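Local coordinates for protein Non-reducing end beta-L-arabinofuranosidase (Bacteroides thetaiotaomicron, PDB 5MQO) that probably hydrolyses glycosidic linkages of complex plant pectin, as an aceric acidase of glycoside hydrolase family GH127 in a gut bacterium, at residues T39-V44 / V113-K118; L125-I130 / K210-D215; S415-I420 / R464-A469; L501-E506 / V517-V522. All coordinates share one frame; numbering follows the deposited sequence.

Interaction 1. Residues T39-V44 / V113-K118; sequences TGIDAV and VYAVNK
A type I beta turn, Gly40 to Ala43, sets Ile41 and Asp42 against Ala115 at the C-terminal end of helix 102-117, in the helical catalytic domain of this GH127 enzyme. The turn lies between strands 37-38 and 44-46, which belong to two different sheets, and is closed by Ala43 N donating to Gly40 O at 3.2 Å. The methyl of Ala115 is the main contact surface on the helix. Ala115 CB lies 3.6 Å from Ile41 O and 4.0 Å from Ile41 CG2. Ile41 holds CG1 anti to its own backbone N (chi1 -165°), and in this rotamer both of its inner branches, CG1 and CG2, border that methyl. Ala115 O, in turn, meets CA and CB of Asp42: Asp42 CB is 3.3 Å away, and Asp42 CA makes a CA-H...O contact of 3.5 Å whose angle at the hydrogen, 122°, indicates a modest interaction. Because the partner on the helix is only an alanine, the two backbones come close, with Asp42 CA 4.7 Å from Ala115 CA. Ile41 also packs on Val203 and Arg206 of helix 192-208, and Ala115 reaches Ala207 there, while the backbone of Ala43 bonds to Thr492 on strand 489-494. Asp42 and Lys118 bear opposite charges, too far apart for a salt bridge but probably still attracting each other weakly. The last touch reaches the first residue of strand 44-46: Val116 CG2, anti to its own carbonyl carbon, rests 3.5 Å from Val44 O.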
loop_
_atom_site.group_PDB
_atom_site.type_symbol
_atom_site.label_atom_id
_atom_site.label_comp_id
_atom_site.label_asym_id
_atom_site.label_seq_id
_atom_site.Cartn_x
_atom_site.Cartn_y
_atom_site.Cartn_z
ATOM N N THR A 39 -3.450 -14.930 -7.112
ATOM C CA THR A 39 -3.745 -15.228 -8.495
ATOM C C THR A 39 -2.474 -14.946 -9.286
ATOM O O THR A 39 -1.633 -14.144 -8.868
ATOM C CB THR A 39 -4.851 -14.322 -9.086
ATOM O OG1 THR A 39 -4.345 -12.997 -9.331
ATOM C CG2 THR A 39 -6.047 -14.256 -8.197
ATOM N N GLY A 40 -2.365 -15.582 -10.446
ATOM C CA GLY A 40 -1.232 -15.406 -11.346
ATOM C C GLY A 40 -1.116 -13.963 -11.757
ATOM O O GLY A 40 -2.090 -13.227 -11.771
ATOM N N ILE A 41 0.103 -13.552 -12.066
ATOM C CA ILE A 41 0.410 -12.156 -12.388
ATOM C C ILE A 41 -0.334 -11.682 -13.641
ATOM O O ILE A 41 -0.594 -10.491 -13.781
ATOM C CB ILE A 41 1.956 -11.949 -12.469
ATOM C CG1 ILE A 41 2.317 -10.471 -12.435
ATOM C CG2 ILE A 41 2.568 -12.610 -13.694
ATOM C CD1 ILE A 41 3.776 -10.230 -12.126
ATOM N N ASP A 42 -0.703 -12.639 -14.500
ATOM C CA ASP A 42 -1.450 -12.418 -15.763
ATOM C C ASP A 42 -2.990 -12.629 -15.726
ATOM O O ASP A 42 -3.704 -12.322 -16.717
ATOM C CB ASP A 42 -0.840 -13.287 -16.893
ATOM C CG ASP A 42 -0.866 -14.829 -16.602
ATOM O OD1 ASP A 42 -1.078 -15.306 -15.466
ATOM O OD2 ASP A 42 -0.633 -15.581 -17.560
ATOM N N ALA A 43 -3.502 -13.099 -14.589
ATOM C CA ALA A 43 -4.904 -13.527 -14.462
ATOM C C ALA A 43 -5.957 -12.434 -14.329
ATOM O O ALA A 43 -7.092 -12.655 -14.722
ATOM C CB ALA A 43 -5.039 -14.471 -13.283
ATOM N N VAL A 44 -5.609 -11.281 -13.760
ATOM C CA VAL A 44 -6.591 -10.234 -13.485
ATOM C C VAL A 44 -6.247 -9.020 -14.342
ATOM O O VAL A 44 -5.109 -8.570 -14.316
ATOM C CB VAL A 44 -6.619 -9.870 -11.976
ATOM C CG1 VAL A 44 -7.660 -8.798 -11.672
ATOM C CG2 VAL A 44 -6.907 -11.108 -11.125
ATOM N N VAL A 113 2.840 -4.773 -16.032
ATOM C CA VAL A 113 1.934 -4.221 -17.036
ATOM C C VAL A 113 1.803 -5.142 -18.243
ATOM O O VAL A 113 0.700 -5.419 -18.695
ATOM C CB VAL A 113 2.456 -2.840 -17.490
ATOM C CG1 VAL A 113 1.804 -2.367 -18.790
ATOM C CG2 VAL A 113 2.251 -1.817 -16.376
ATOM N N TYR A 114 2.938 -5.589 -18.774
ATOM C CA TYR A 114 2.971 -6.571 -19.854
ATOM C C TYR A 114 2.171 -7.826 -19.537
ATOM O O TYR A 114 1.454 -8.319 -20.393
ATOM C CB TYR A 114 4.414 -6.947 -20.207
ATOM C CG TYR A 114 4.532 -7.989 -21.286
ATOM C CD1 TYR A 114 4.526 -7.635 -22.638
ATOM C CD2 TYR A 114 4.627 -9.333 -20.958
ATOM C CE1 TYR A 114 4.606 -8.605 -23.626
ATOM C CE2 TYR A 114 4.715 -10.306 -21.931
ATOM C CZ TYR A 114 4.713 -9.948 -23.261
ATOM O OH TYR A 114 4.827 -10.941 -24.208
ATOM N N ALA A 115 2.258 -8.337 -18.318
ATOM C CA ALA A 115 1.496 -9.546 -17.945
ATOM C C ALA A 115 -0.011 -9.420 -18.226
ATOM O O ALA A 115 -0.686 -10.400 -18.559
ATOM C CB ALA A 115 1.741 -9.903 -16.484
ATOM N N VAL A 116 -0.508 -8.198 -18.105
ATOM C CA VAL A 116 -1.911 -7.864 -18.357
ATOM C C VAL A 116 -2.229 -7.630 -19.832
ATOM O O VAL A 116 -3.319 -8.006 -20.277
ATOM C CB VAL A 116 -2.330 -6.602 -17.523
ATOM C CG1 VAL A 116 -3.614 -5.938 -18.018
ATOM C CG2 VAL A 116 -2.495 -6.981 -16.068
ATOM N N ASN A 117 -1.332 -6.951 -20.556
ATOM C CA ASN A 117 -1.678 -6.393 -21.882
ATOM C C ASN A 117 -0.883 -6.934 -23.079
ATOM O O ASN A 117 -1.274 -6.697 -24.216
ATOM C CB ASN A 117 -1.676 -4.847 -21.842
ATOM C CG ASN A 117 -0.281 -4.240 -21.876
ATOM O OD1 ASN A 117 0.740 -4.932 -21.982
ATOM N ND2 ASN A 117 -0.238 -2.924 -21.821
ATOM N N LYS A 118 0.232 -7.629 -22.833
ATOM C CA LYS A 118 0.970 -8.381 -23.874
ATOM C C LYS A 118 1.451 -7.505 -25.034
ATOM O O LYS A 118 1.635 -8.004 -26.135
ATOM C CB LYS A 118 0.115 -9.545 -24.429
ATOM C CG LYS A 118 -0.544 -10.438 -23.383
ATOM C CD LYS A 118 0.472 -11.322 -22.658
ATOM C CE LYS A 118 -0.221 -12.209 -21.636
ATOM N NZ LYS A 118 0.647 -13.309 -21.171
#

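Interaction 2. Residues L125-I130 / K210-D215; sequences LMDNFI and KTTLFD
Asp127 and Lys210 make the ionic part of a contact between helix 120-136 and the start of helix 212-230. Lys210 stretches out beyond CG and meets the aspartate roughly at a right angle, bringing Lys210 NZ to 2.9 Å from Asp127 OD2 in a salt bridge. The same ammonium lies 3.0 Å from Asp127 OD1, a weak hydrogen bond, so it straddles both carboxylate oxygens. It also forms a salt bridge with Asp123 a turn earlier, which would probably spread the lysine charge over two acids.

The apolar part centres on Ile130. Ile130 CG2 sits against the branches of Thr212, 3.4 Å from Thr212 OG1 and 3.6 Å from Thr212 CG2; Ile130 CG1 lies 3.8 Å from Leu213 CB. With CG1 anti to the carbonyl carbon (chi1 -66°), CG2 goes to Thr212 and CG1 to Leu213, while CD1 touches both. Cutting this residue back to an alanine here removes CG1, CG2 and CD1, and would probably open a gap beside Thr212 CG2 and Leu213 CB.

Within the second segment, a polar bond ties its start to the helix: Thr211 OG1 donates to Asp215 OD2 at 2.8 Å, from above the carboxylate plane.

Helix 192-208 flanks the joint, His204 touching Met126, Ile130, Lys210 and Thr212. Elsewhere on the two helices, Phe129 packs on Met107 of helix 102-117, and Phe214 stacks on His205 and reaches helix 243-255.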
loop_
_atom_site.group_PDB
_atom_site.type_symbol
_atom_site.label_atom_id
_atom_site.label_comp_id
_atom_site.label_asym_id
_atom_site.label_seq_id
_atom_site.Cartn_x
_atom_site.Cartn_y
_atom_site.Cartn_z
ATOM N N LEU A 125 11.355 -3.939 -25.677
ATOM C CA LEU A 125 11.934 -2.994 -24.717
ATOM C C LEU A 125 12.495 -3.675 -23.455
ATOM O O LEU A 125 13.480 -3.207 -22.880
ATOM C CB LEU A 125 10.879 -1.963 -24.332
ATOM C CG LEU A 125 11.155 -0.990 -23.187
ATOM C CD1 LEU A 125 12.413 -0.160 -23.401
ATOM C CD2 LEU A 125 9.932 -0.092 -23.030
ATOM N N MET A 126 11.872 -4.771 -23.027
ATOM C CA MET A 126 12.411 -5.580 -21.922
ATOM C C MET A 126 13.660 -6.380 -22.324
ATOM O O MET A 126 14.693 -6.321 -21.644
ATOM C CB MET A 126 11.321 -6.496 -21.334
ATOM C CG MET A 126 10.299 -5.708 -20.511
ATOM S SD MET A 126 9.185 -6.667 -19.481
ATOM C CE MET A 126 8.110 -7.409 -20.710
ATOM N N ASP A 127 13.557 -7.110 -23.433
ATOM C CA ASP A 127 14.687 -7.869 -23.990
ATOM C C ASP A 127 15.934 -7.031 -24.210
ATOM O O ASP A 127 17.043 -7.548 -24.063
ATOM C CB ASP A 127 14.308 -8.537 -25.315
ATOM C CG ASP A 127 13.501 -9.816 -25.133
ATOM O OD1 ASP A 127 13.374 -10.345 -23.997
ATOM O OD2 ASP A 127 13.009 -10.310 -26.159
ATOM N N ASN A 128 15.760 -5.759 -24.561
ATOM C CA ASN A 128 16.899 -4.829 -24.628
ATOM C C ASN A 128 17.453 -4.426 -23.258
ATOM O O ASN A 128 18.662 -4.346 -23.078
ATOM C CB ASN A 128 16.570 -3.586 -25.463
ATOM C CG ASN A 128 16.700 -3.852 -26.949
ATOM O OD1 ASN A 128 17.701 -4.432 -27.394
ATOM N ND2 ASN A 128 15.690 -3.451 -27.727
ATOM N N PHE A 129 16.578 -4.160 -22.298
ATOM C CA PHE A 129 17.031 -3.838 -20.945
ATOM C C PHE A 129 17.827 -5.006 -20.366
ATOM O O PHE A 129 18.923 -4.823 -19.837
ATOM C CB PHE A 129 15.846 -3.507 -20.039
ATOM C CG PHE A 129 16.255 -3.093 -18.661
ATOM C CD1 PHE A 129 16.660 -1.788 -18.412
ATOM C CD2 PHE A 129 16.265 -4.008 -17.617
ATOM C CE1 PHE A 129 17.056 -1.400 -17.140
ATOM C CE2 PHE A 129 16.663 -3.624 -16.348
ATOM C CZ PHE A 129 17.062 -2.321 -16.109
ATOM N N ILE A 130 17.256 -6.197 -20.515
ATOM C CA ILE A 130 17.847 -7.449 -20.044
ATOM C C ILE A 130 19.216 -7.752 -20.704
ATOM O O ILE A 130 20.169 -8.128 -20.011
ATOM C CB ILE A 130 16.857 -8.613 -20.274
ATOM C CG1 ILE A 130 15.622 -8.427 -19.389
ATOM C CG2 ILE A 130 17.498 -9.961 -19.997
ATOM C CD1 ILE A 130 14.392 -9.157 -19.891
ATOM N N LYS A 210 10.080 -16.274 -19.909
ATOM C CA LYS A 210 11.483 -16.325 -20.283
ATOM C C LYS A 210 12.414 -16.378 -19.070
ATOM O O LYS A 210 12.182 -15.718 -18.032
ATOM C CB LYS A 210 11.861 -15.107 -21.134
ATOM C CG LYS A 210 11.036 -14.920 -22.395
ATOM C CD LYS A 210 11.688 -13.888 -23.309
ATOM C CE LYS A 210 10.751 -13.441 -24.423
ATOM N NZ LYS A 210 11.136 -12.114 -24.983
ATOM N N THR A 211 13.501 -17.125 -19.259
ATOM C CA THR A 211 14.535 -17.326 -18.253
ATOM C C THR A 211 15.731 -16.332 -18.376
ATOM O O THR A 211 16.709 -16.408 -17.629
ATOM C CB THR A 211 15.015 -18.785 -18.331
ATOM O OG1 THR A 211 15.675 -19.120 -17.108
ATOM C CG2 THR A 211 15.976 -19.036 -19.546
ATOM N N THR A 212 15.631 -15.396 -19.312
ATOM C CA THR A 212 16.723 -14.483 -19.633
ATOM C C THR A 212 17.143 -13.586 -18.432
ATOM O O THR A 212 18.318 -13.572 -18.058
ATOM C CB THR A 212 16.427 -13.718 -20.976
ATOM O OG1 THR A 212 17.605 -13.060 -21.448
ATOM C CG2 THR A 212 15.272 -12.704 -20.889
ATOM N N LEU A 213 16.192 -12.895 -17.796
ATOM C CA LEU A 213 16.522 -12.053 -16.640
ATOM C C LEU A 213 16.574 -12.877 -15.364
ATOM O O LEU A 213 17.382 -12.593 -14.474
ATOM C CB LEU A 213 15.525 -10.897 -16.451
ATOM C CG LEU A 213 15.925 -9.891 -15.345
ATOM C CD1 LEU A 213 17.294 -9.281 -15.592
ATOM C CD2 LEU A 213 14.893 -8.793 -15.159
ATOM N N PHE A 214 15.702 -13.876 -15.262
ATOM C CA PHE A 214 15.674 -14.756 -14.087
ATOM C C PHE A 214 17.035 -15.354 -13.728
ATOM O O PHE A 214 17.446 -15.333 -12.562
ATOM C CB PHE A 214 14.683 -15.886 -14.319
ATOM C CG PHE A 214 14.406 -16.709 -13.100
ATOM C CD1 PHE A 214 13.884 -16.121 -11.963
ATOM C CD2 PHE A 214 14.661 -18.075 -13.091
ATOM C CE1 PHE A 214 13.608 -16.868 -10.844
ATOM C CE2 PHE A 214 14.391 -18.833 -11.965
ATOM C CZ PHE A 214 13.852 -18.228 -10.839
ATOM N N ASP A 215 17.733 -15.877 -14.736
ATOM C CA ASP A 215 19.072 -16.450 -14.537
ATOM C C ASP A 215 20.046 -15.387 -14.037
ATOM O O ASP A 215 20.855 -15.669 -13.176
ATOM C CB ASP A 215 19.579 -17.176 -15.805
ATOM C CG ASP A 215 18.782 -18.482 -16.110
ATOM O OD1 ASP A 215 18.462 -19.257 -15.180
ATOM O OD2 ASP A 215 18.488 -18.750 -17.288
#

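Interaction 3. Residues S415-I420 / R464-A469; sequences SVLSGI and RTLCQA
Leu466 directs its isobutyl fork into the surface made by Val416, Leu417 and Ile420, where helix 402-416 passes into 3-10 turns. Its CG stands anti to its carbonyl carbon (chi1 -64°), and from there the two methyls divide the work. Leu466 CD1 goes to Ile420, meeting Ile420 CG2 at 3.6 Å. Leu466 CD2 goes to Val416 and Leu417, lying 3.9 Å from Leu417 CA, 4.1 Å from Leu417 CD1 and 4.0 Å from Val416 CG1. The directions differ as well: Leu466 runs antiparallel to the side chains of both Val416 and Ile420, past which it slides, and crosses Leu417 at about a right angle. Ile420 offers CG2 because that branch lies between its backbone N and carbonyl carbon, CG1 being anti to the N (chi1 -160°). Beside the leucine, Thr465 adds its methyl: Thr465 CG2 is 4.1 Å from Val416 CG1, while OG1 turns to the backbone oxygen of Asn461, one helical turn back. Phe58 of helix 50-69 touches both Leu417 and Leu466, and Ile386 of helix 382-399 backs both Val416 and Thr465. Replacing Leu466 with a serine here takes away both methyls and is likely to leave Ile420 CG2 and Leu417 CD1 without their partner and Val416 CG1 with only Thr465 CG2 across the two segments. Every touching residue is buried, the centre of the contact lies about 7 Å from the centre of the chain, and the partners meet through carbon atoms alone. The two segments are therefore matched by shape and burial, with no directional bond across to fix their register.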
loop_
_atom_site.group_PDB
_atom_site.type_symbol
_atom_site.label_atom_id
_atom_site.label_comp_id
_atom_site.label_asym_id
_atom_site.label_seq_id
_atom_site.Cartn_x
_atom_site.Cartn_y
_atom_site.Cartn_z
ATOM N N SER A 415 -2.857 6.316 0.914
ATOM C CA SER A 415 -1.469 6.677 1.199
ATOM C C SER A 415 -0.437 6.139 0.219
ATOM O O SER A 415 0.754 6.319 0.426
ATOM C CB SER A 415 -1.133 6.260 2.621
ATOM O OG SER A 415 -1.437 4.906 2.871
ATOM N N VAL A 416 -0.888 5.516 -0.860
ATOM C CA VAL A 416 -0.005 5.041 -1.936
ATOM C C VAL A 416 -0.400 5.774 -3.225
ATOM O O VAL A 416 0.431 6.451 -3.843
ATOM C CB VAL A 416 -0.137 3.511 -2.103
ATOM C CG1 VAL A 416 0.631 3.010 -3.314
ATOM C CG2 VAL A 416 0.350 2.809 -0.849
ATOM N N LEU A 417 -1.675 5.661 -3.600
ATOM C CA LEU A 417 -2.200 6.382 -4.734
ATOM C C LEU A 417 -2.077 7.908 -4.552
ATOM O O LEU A 417 -1.979 8.653 -5.545
ATOM C CB LEU A 417 -3.644 5.948 -4.995
ATOM C CG LEU A 417 -4.440 6.566 -6.144
ATOM C CD1 LEU A 417 -3.835 6.306 -7.511
ATOM C CD2 LEU A 417 -5.849 6.036 -6.091
ATOM N N SER A 418 -2.045 8.385 -3.308
ATOM C CA SER A 418 -1.826 9.824 -3.057
ATOM C C SER A 418 -0.429 10.272 -3.475
ATOM O O SER A 418 -0.183 11.439 -3.702
ATOM C CB SER A 418 -2.000 10.129 -1.582
ATOM O OG SER A 418 -0.966 9.492 -0.861
ATOM N N GLY A 419 0.485 9.321 -3.543
ATOM C CA GLY A 419 1.859 9.593 -3.887
ATOM C C GLY A 419 2.156 10.018 -5.309
ATOM O O GLY A 419 3.291 10.448 -5.585
ATOM N N ILE A 420 1.171 9.889 -6.202
ATOM C CA ILE A 420 1.343 10.215 -7.613
ATOM C C ILE A 420 0.227 11.158 -8.010
ATOM O O ILE A 420 -0.848 11.114 -7.438
ATOM C CB ILE A 420 1.364 8.935 -8.504
ATOM C CG1 ILE A 420 2.030 9.220 -9.866
ATOM C CG2 ILE A 420 -0.033 8.310 -8.659
ATOM C CD1 ILE A 420 2.123 8.013 -10.804
ATOM N N ARG A 464 5.732 1.193 -9.821
ATOM C CA ARG A 464 5.615 -0.249 -9.979
ATOM C C ARG A 464 4.543 -0.843 -9.065
ATOM O O ARG A 464 3.885 -1.807 -9.438
ATOM C CB ARG A 464 6.961 -0.950 -9.783
ATOM C CG ARG A 464 7.415 -1.094 -8.354
ATOM C CD ARG A 464 6.969 -2.401 -7.691
ATOM N NE ARG A 464 8.126 -3.223 -7.375
ATOM C CZ ARG A 464 9.028 -2.947 -6.426
ATOM N NH1 ARG A 464 8.917 -1.879 -5.650
ATOM N NH2 ARG A 464 10.065 -3.760 -6.251
ATOM N N THR A 465 4.359 -0.269 -7.882
ATOM C CA THR A 465 3.351 -0.796 -6.972
ATOM C C THR A 465 1.979 -0.528 -7.575
ATOM O O THR A 465 1.180 -1.459 -7.757
ATOM C CB THR A 465 3.475 -0.215 -5.560
ATOM O OG1 THR A 465 4.586 -0.827 -4.896
ATOM C CG2 THR A 465 2.239 -0.507 -4.751
ATOM N N LEU A 466 1.732 0.725 -7.934
ATOM C CA LEU A 466 0.472 1.084 -8.575
ATOM C C LEU A 466 0.246 0.313 -9.874
ATOM O O LEU A 466 -0.871 -0.098 -10.118
ATOM C CB LEU A 466 0.343 2.589 -8.802
ATOM C CG LEU A 466 0.299 3.426 -7.521
ATOM C CD1 LEU A 466 0.687 4.864 -7.804
ATOM C CD2 LEU A 466 -1.070 3.366 -6.888
ATOM N N CYS A 467 1.296 0.080 -10.672
ATOM C CA CYS A 467 1.196 -0.784 -11.877
ATOM C C CYS A 467 0.812 -2.253 -11.583
ATOM O O CYS A 467 0.539 -3.004 -12.511
ATOM C CB CYS A 467 2.506 -0.783 -12.684
ATOM S SG CYS A 467 2.849 0.719 -13.625
ATOM N N GLN A 468 0.817 -2.659 -10.313
ATOM C CA GLN A 468 0.509 -4.022 -9.898
ATOM C C GLN A 468 -0.766 -4.168 -9.110
ATOM O O GLN A 468 -1.077 -5.274 -8.690
ATOM C CB GLN A 468 1.633 -4.513 -9.017
ATOM C CG GLN A 468 2.944 -4.729 -9.748
ATOM C CD GLN A 468 4.090 -4.864 -8.785
ATOM O OE1 GLN A 468 3.969 -4.487 -7.606
ATOM N NE2 GLN A 468 5.212 -5.386 -9.264
ATOM N N ALA A 469 -1.505 -3.079 -8.891
ATOM C CA ALA A 469 -2.737 -3.091 -8.076
ATOM C C ALA A 469 -3.622 -4.300 -8.353
ATOM O O ALA A 469 -4.077 -4.944 -7.430
ATOM C CB ALA A 469 -3.523 -1.826 -8.313
#

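Interaction 4. Residues L501-E506 / V517-V522; sequences LALVQE and VTLNKV
Val504 and Thr518 form a hydrogen-bonded pair in the antiparallel beta hairpin of strands 500-506 and 514-521, in the GH127 middle domain, within a seven-stranded antiparallel sheet. Val504 N donates to Thr518 O at 2.7 Å and 165°, and Thr518 N returns an equally short bond to Val504 O, so the two backbones are gripped from both directions. Val504 CG2, which is anti to its carbonyl carbon, leans onto the side-chain amide of Asn520, 3.6 Å from Asn520 CG.

Val517, a non-hydrogen-bonded partner of Gln505, faces the other way. Val517 CG1 sits in the fork of Leu503, 4.0 Å from Leu503 CD2. Leu503 achieves this by placing CG between its backbone N and carbonyl carbon (chi1 58°). On this face Leu501 and Val517 also touch Phe529 and Phe533, respectively, of strand 529-535, part of another sheet, consistent with an inner face packed between two sheets. Strands 489-494 and 572-577 flank the hairpin within its own sheet.

Ala502 marks a classic beta bulge. Asn520 and Lys521 both stand opposite it, so the register slips by one residue between Ala502 and Leu503. Ala502 N gives a bond of 2.9 Å to Lys521 O. Its carbonyl serves two donors: Asn520 N approaches Ala502 O at 3.0 Å with a bent 131° angle, and Lys521 N reaches the same oxygen only weakly, at 3.3 Å.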
loop_
_atom_site.group_PDB
_atom_site.type_symbol
_atom_site.label_atom_id
_atom_site.label_comp_id
_atom_site.label_asym_id
_atom_site.label_seq_id
_atom_site.Cartn_x
_atom_site.Cartn_y
_atom_site.Cartn_z
ATOM N N LEU A 501 -11.319 -21.220 -15.089
ATOM C CA LEU A 501 -12.440 -20.592 -14.437
ATOM C C LEU A 501 -12.248 -19.144 -14.769
ATOM O O LEU A 501 -11.186 -18.594 -14.506
ATOM C CB LEU A 501 -12.380 -20.825 -12.937
ATOM C CG LEU A 501 -13.630 -20.457 -12.142
ATOM C CD1 LEU A 501 -13.589 -21.144 -10.785
ATOM C CD2 LEU A 501 -13.769 -18.949 -11.998
ATOM N N ALA A 502 -13.244 -18.533 -15.392
ATOM C CA ALA A 502 -13.153 -17.121 -15.742
ATOM C C ALA A 502 -14.331 -16.407 -15.150
ATOM O O ALA A 502 -15.431 -16.940 -15.167
ATOM C CB ALA A 502 -13.142 -16.945 -17.241
ATOM N N LEU A 503 -14.120 -15.216 -14.607
ATOM C CA LEU A 503 -15.259 -14.433 -14.167
ATOM C C LEU A 503 -15.111 -12.951 -14.510
ATOM O O LEU A 503 -14.045 -12.474 -14.871
ATOM C CB LEU A 503 -15.574 -14.698 -12.688
ATOM C CG LEU A 503 -14.500 -14.436 -11.624
ATOM C CD1 LEU A 503 -14.383 -12.959 -11.259
ATOM C CD2 LEU A 503 -14.793 -15.249 -10.374
ATOM N N VAL A 504 -16.230 -12.256 -14.453
ATOM C CA VAL A 504 -16.299 -10.847 -14.791
ATOM C C VAL A 504 -16.917 -10.096 -13.615
ATOM O O VAL A 504 -18.002 -10.452 -13.133
ATOM C CB VAL A 504 -17.129 -10.601 -16.065
ATOM C CG1 VAL A 504 -16.971 -9.165 -16.530
ATOM C CG2 VAL A 504 -16.669 -11.541 -17.158
ATOM N N GLN A 505 -16.213 -9.056 -13.170
ATOM C CA GLN A 505 -16.622 -8.244 -12.040
ATOM C C GLN A 505 -17.061 -6.908 -12.589
ATOM O O GLN A 505 -16.288 -6.261 -13.293
ATOM C CB GLN A 505 -15.449 -8.064 -11.071
ATOM C CG GLN A 505 -15.772 -7.155 -9.872
ATOM C CD GLN A 505 -14.968 -7.470 -8.618
ATOM O OE1 GLN A 505 -14.356 -8.525 -8.497
ATOM N NE2 GLN A 505 -14.989 -6.579 -7.688
ATOM N N GLU A 506 -18.290 -6.501 -12.283
ATOM C CA GLU A 506 -18.795 -5.208 -12.724
ATOM C C GLU A 506 -19.176 -4.418 -11.496
ATOM O O GLU A 506 -19.867 -4.943 -10.629
ATOM C CB GLU A 506 -19.994 -5.388 -13.636
ATOM C CG GLU A 506 -19.818 -6.502 -14.672
ATOM C CD GLU A 506 -20.920 -6.498 -15.720
ATOM O OE1 GLU A 506 -22.004 -7.087 -15.476
ATOM O OE2 GLU A 506 -20.693 -5.878 -16.778
ATOM N N VAL A 517 -20.499 -10.163 -9.684
ATOM C CA VAL A 517 -19.576 -11.175 -10.167
ATOM C C VAL A 517 -20.366 -12.115 -11.076
ATOM O O VAL A 517 -21.375 -12.707 -10.678
ATOM C CB VAL A 517 -18.871 -11.913 -9.000
ATOM C CG1 VAL A 517 -17.937 -13.011 -9.508
ATOM C CG2 VAL A 517 -18.068 -10.900 -8.196
ATOM N N THR A 518 -19.908 -12.214 -12.314
ATOM C CA THR A 518 -20.547 -13.038 -13.313
ATOM C C THR A 518 -19.554 -14.125 -13.678
ATOM O O THR A 518 -18.414 -13.803 -13.985
ATOM C CB THR A 518 -20.883 -12.206 -14.561
ATOM O OG1 THR A 518 -21.591 -11.009 -14.172
ATOM C CG2 THR A 518 -21.702 -13.026 -15.537
ATOM N N LEU A 519 -19.997 -15.386 -13.655
ATOM C CA LEU A 519 -19.165 -16.544 -14.026
ATOM C C LEU A 519 -19.239 -16.930 -15.489
ATOM O O LEU A 519 -20.230 -17.522 -15.886
ATOM C CB LEU A 519 -19.619 -17.750 -13.228
ATOM C CG LEU A 519 -19.284 -17.612 -11.755
ATOM C CD1 LEU A 519 -20.218 -18.499 -10.970
ATOM C CD2 LEU A 519 -17.818 -17.969 -11.484
ATOM N N ASN A 520 -18.198 -16.635 -16.278
ATOM C CA ASN A 520 -18.185 -16.991 -17.710
ATOM C C ASN A 520 -17.896 -18.443 -17.913
ATOM O O ASN A 520 -18.710 -19.130 -18.465
ATOM C CB ASN A 520 -17.159 -16.209 -18.512
ATOM C CG ASN A 520 -17.454 -14.734 -18.576
ATOM O OD1 ASN A 520 -16.554 -13.950 -18.876
ATOM N ND2 ASN A 520 -18.691 -14.332 -18.288
ATOM N N LYS A 521 -16.729 -18.905 -17.490
ATOM C CA LYS A 521 -16.345 -20.309 -17.659
ATOM C C LYS A 521 -16.177 -20.930 -16.299
ATOM O O LYS A 521 -15.535 -20.340 -15.429
ATOM C CB LYS A 521 -15.052 -20.445 -18.469
ATOM C CG LYS A 521 -15.082 -19.628 -19.757
ATOM C CD LYS A 521 -14.430 -20.327 -20.936
ATOM C CE LYS A 521 -15.238 -20.048 -22.199
ATOM N NZ LYS A 521 -14.587 -20.644 -23.396
ATOM N N VAL A 522 -16.816 -22.079 -16.111
ATOM C CA VAL A 522 -16.616 -22.927 -14.953
ATOM C C VAL A 522 -16.176 -24.225 -15.558
ATOM O O VAL A 522 -16.820 -24.697 -16.507
ATOM C CB VAL A 522 -17.924 -23.160 -14.159
ATOM C CG1 VAL A 522 -17.740 -24.200 -13.064
ATOM C CG2 VAL A 522 -18.416 -21.863 -13.539
#

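From the N terminus, interaction 1 closes a loop of 68 residues between the first strands and helix 102-117, interaction 2 one of 79, interaction 3 one of 43, and interaction 4 a hairpin of 10. Each closes before the next opens, so none nests in or crosses another. Interactions 2 and 3 join helices of the catalytic domain; interaction 1 ties an early loop to it. Tyr114 CG meets Met126 CE at 3.7 Å, joining interactions 1 and 2 across consecutive helices, and Val113 CG2 packs 3.8 Å from Cys467 SG, joining 1 to 3. Interaction 4 touches none; its nearest atoms are about 7 Å from interaction 1, whose strand 44-46 edges the same sheet.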